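Local coordinates for Glyoxalase/Bleomycin resistance protein (Bacillus cereus ATCC 14579, PDB 1XQA) that is of unknown function but, as a metal-binding member of the glyoxalase/bleomycin resistance/dioxygenase superfamily, may be a glyoxalase, at residues Leu7-Ala12 and Leu48-Gly53. Residues are numbered along the deposited sequence; the frame is centred on the assembly and turned at random.
Sequences LNLTVA and LTLMKG
The carbonyl oxygen of L7 takes the amide of T49 (T49 N to L7 O 2.9 Å), and the CA-H of L48 also points at it. The carbonyl of T49 in turn receives L9 N at 2.8 Å (L9 N to T49 O). The exchange continues with M51 N to L9 O, V11 N to M51 O and, just past the strand end, G53 N to V11 O, the alternation of a parallel pair. On the face carrying N8, T49, T10 and M51, N8 reaches across with CG anti to its backbone N (chi1 -172°), which points ND2 at T49 OG1, the two side chains crossing at about a right angle; their 2.5 Å separation (N8 ND2 to T49 OG1) is doubtful. M51, a selenomethionine, bends at its end and sets CE against the N8 amide, while T10 CG2 rests 3.6 Å from G53 CA. On the opposite face the leucines and V11 pack together: L7 and L48 run side by side, CD2 of L7 meeting CD1 of L48 at 3.6 Å, and L50 CD2 faces L9 CD2 and V11 CG1 more loosely. L50 packs on helix 14-25, and L9 and V11 touch F107. A water ties A12 O to G53 O. Strand 6-11 thus pairs in parallel with 47-52 in a mixed sheet of order 1-4-3-2, the first βαβββ module of the vicinal oxygen chelate fold; H63 and E110 bind magnesium.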
ATOM      1  N   LEU A   7     -16.138   9.243   7.611  1.00 19.91           N
ATOM      2  CA  LEU A   7     -17.086   8.288   7.058  1.00 20.19           C
ATOM      3  C   LEU A   7     -16.843   6.982   7.795  1.00 20.59           C
ATOM      4  O   LEU A   7     -15.703   6.526   7.889  1.00 19.36           O
ATOM      5  CB  LEU A   7     -16.840   8.086   5.553  1.00 20.81           C
ATOM      6  CG  LEU A   7     -17.765   7.145   4.767  1.00 20.88           C
ATOM      7  CD1 LEU A   7     -19.142   7.790   4.607  1.00 22.47           C
ATOM      8  CD2 LEU A   7     -17.168   6.830   3.384  1.00 21.93           C
ATOM      9  N   ASN A   8     -17.900   6.409   8.364  1.00 20.81           N
ATOM     10  CA  ASN A   8     -17.828   5.036   8.851  1.00 21.94           C
ATOM     11  C   ASN A   8     -18.445   4.154   7.781  1.00 21.65           C
ATOM     12  O   ASN A   8     -19.654   4.210   7.523  1.00 21.06           O
ATOM     13  CB  ASN A   8     -18.554   4.857  10.179  1.00 21.78           C
ATOM     14  CG  ASN A   8     -18.316   3.488  10.788  1.00 25.37           C
ATOM     15  OD1 ASN A   8     -19.251   2.692  10.949  1.00 27.50           O
ATOM     16  ND2 ASN A   8     -17.061   3.198  11.125  1.00 25.52           N
ATOM     17  N   LEU A   9     -17.582   3.393   7.124  1.00 21.88           N
ATOM     18  CA  LEU A   9     -17.962   2.566   6.002  1.00 22.14           C
ATOM     19  C   LEU A   9     -18.056   1.129   6.441  1.00 21.95           C
ATOM     20  O   LEU A   9     -17.036   0.509   6.771  1.00 22.05           O
ATOM     21  CB  LEU A   9     -16.902   2.699   4.917  1.00 22.78           C
ATOM     22  CG  LEU A   9     -17.212   2.148   3.544  1.00 24.61           C
ATOM     23  CD1 LEU A   9     -18.385   2.894   2.890  1.00 26.19           C
ATOM     24  CD2 LEU A   9     -15.957   2.315   2.718  1.00 23.70           C
ATOM     25  N   THR A  10     -19.282   0.613   6.502  1.00 21.87           N
ATOM     26  CA  THR A  10     -19.509  -0.785   6.838  1.00 21.40           C
ATOM     27  C   THR A  10     -19.006  -1.642   5.673  1.00 22.19           C
ATOM     28  O   THR A  10     -19.301  -1.350   4.499  1.00 21.61           O
ATOM     29  CB  THR A  10     -20.989  -1.064   7.096  1.00 22.03           C
ATOM     30  OG1 THR A  10     -21.547  -0.029   7.924  1.00 21.04           O
ATOM     31  CG2 THR A  10     -21.163  -2.418   7.803  1.00 20.65           C
ATOM     32  N   VAL A  11     -18.217  -2.671   5.997  1.00 21.14           N
ATOM     33  CA  VAL A  11     -17.690  -3.587   4.989  1.00 20.83           C
ATOM     34  C   VAL A  11     -17.823  -5.069   5.368  1.00 20.72           C
ATOM     35  O   VAL A  11     -17.975  -5.436   6.548  1.00 20.59           O
ATOM     36  CB  VAL A  11     -16.212  -3.272   4.620  1.00 20.08           C
ATOM     37  CG1 VAL A  11     -16.081  -1.878   4.012  1.00 20.62           C
ATOM     38  CG2 VAL A  11     -15.319  -3.414   5.853  1.00 19.50           C
ATOM     39  N   ALA A  12     -17.761  -5.913   4.345  1.00 20.75           N
ATOM     40  CA  ALA A  12     -17.814  -7.358   4.507  1.00 20.79           C
ATOM     41  C   ALA A  12     -16.523  -7.900   5.105  1.00 20.72           C
ATOM     42  O   ALA A  12     -16.522  -8.921   5.772  1.00 21.17           O
ATOM     43  CB  ALA A  12     -18.084  -8.033   3.158  1.00 21.17           C
ATOM     44  N   LEU A  48     -11.516   7.730   7.577  1.00 21.86           N
ATOM     45  CA  LEU A  48     -12.390   6.686   7.051  1.00 22.00           C
ATOM     46  C   LEU A  48     -12.280   5.461   7.927  1.00 21.27           C
ATOM     47  O   LEU A  48     -11.248   4.786   7.912  1.00 20.50           O
ATOM     48  CB  LEU A  48     -11.974   6.332   5.616  1.00 21.41           C
ATOM     49  CG  LEU A  48     -12.676   5.114   4.988  1.00 23.01           C
ATOM     50  CD1 LEU A  48     -14.118   5.433   4.732  1.00 25.17           C
ATOM     51  CD2 LEU A  48     -11.979   4.701   3.689  1.00 23.80           C
ATOM     52  N   THR A  49     -13.305   5.172   8.729  1.00 20.89           N
ATOM     53  CA  THR A  49     -13.261   3.964   9.520  1.00 20.84           C
ATOM     54  C   THR A  49     -13.972   2.825   8.795  1.00 21.34           C
ATOM     55  O   THR A  49     -15.025   3.007   8.180  1.00 21.75           O
ATOM     56  CB  THR A  49     -13.841   4.178  10.934  1.00 19.84           C
ATOM     57  OG1 THR A  49     -15.117   4.818  10.825  1.00 22.44           O
ATOM     58  CG2 THR A  49     -12.956   5.086  11.732  1.00 19.38           C
ATOM     59  N   LEU A  50     -13.360   1.651   8.832  1.00 21.80           N
ATOM     60  CA  LEU A  50     -13.920   0.478   8.190  1.00 22.10           C
ATOM     61  C   LEU A  50     -14.439  -0.394   9.296  1.00 22.43           C
ATOM     62  O   LEU A  50     -13.714  -0.669  10.242  1.00 22.82           O
ATOM     63  CB  LEU A  50     -12.833  -0.257   7.403  1.00 21.65           C
ATOM     64  CG  LEU A  50     -12.041   0.488   6.323  1.00 21.70           C
ATOM     65  CD1 LEU A  50     -10.812  -0.340   5.954  1.00 20.58           C
ATOM     66  CD2 LEU A  50     -12.903   0.766   5.080  1.00 21.66           C
HETATM   67  N   MSE A  51     -15.691  -0.833   9.194  1.00 22.94           N
HETATM   68  CA  MSE A  51     -16.315  -1.576  10.267  1.00 25.56           C
HETATM   69  C   MSE A  51     -16.967  -2.829   9.697  1.00 24.59           C
HETATM   70  O   MSE A  51     -17.772  -2.745   8.772  1.00 23.77           O
HETATM   71  CB  MSE A  51     -17.342  -0.701  10.995  1.00 24.64           C
HETATM   72  CG  MSE A  51     -18.064  -1.405  12.108  1.00 26.57           C
HETATM   73 SE   MSE A  51     -19.129  -0.186  13.212  1.00 34.37          SE
HETATM   74  CE  MSE A  51     -17.768   1.052  13.753  1.00 33.33           C
ATOM     75  N   LYS A  52     -16.605  -3.988  10.236  1.00 24.68           N
ATOM     76  CA  LYS A  52     -17.204  -5.241   9.787  1.00 25.53           C
ATOM     77  C   LYS A  52     -18.703  -5.198  10.026  1.00 25.86           C
ATOM     78  O   LYS A  52     -19.171  -4.774  11.095  1.00 25.44           O
ATOM     79  CB  LYS A  52     -16.627  -6.452  10.534  1.00 25.78           C
ATOM     80  CG  LYS A  52     -16.817  -7.772   9.795  1.00 27.89           C
ATOM     81  CD  LYS A  52     -16.545  -8.951  10.724  1.00 31.31           C
ATOM     82  CE  LYS A  52     -16.482 -10.260   9.959  1.00 33.68           C
ATOM     83  NZ  LYS A  52     -16.509 -11.448  10.887  1.00 35.77           N
ATOM     84  N   GLY A  53     -19.446  -5.641   9.023  1.00 26.33           N
ATOM     85  CA  GLY A  53     -20.888  -5.794   9.156  1.00 27.75           C
ATOM     86  C   GLY A  53     -21.354  -7.083   8.524  1.00 28.61           C
ATOM     87  O   GLY A  53     -20.611  -7.735   7.781  1.00 28.46           O
TER
HETATM   88  O   HOH W   1     -19.035 -10.013   6.231  1.00 54.68           O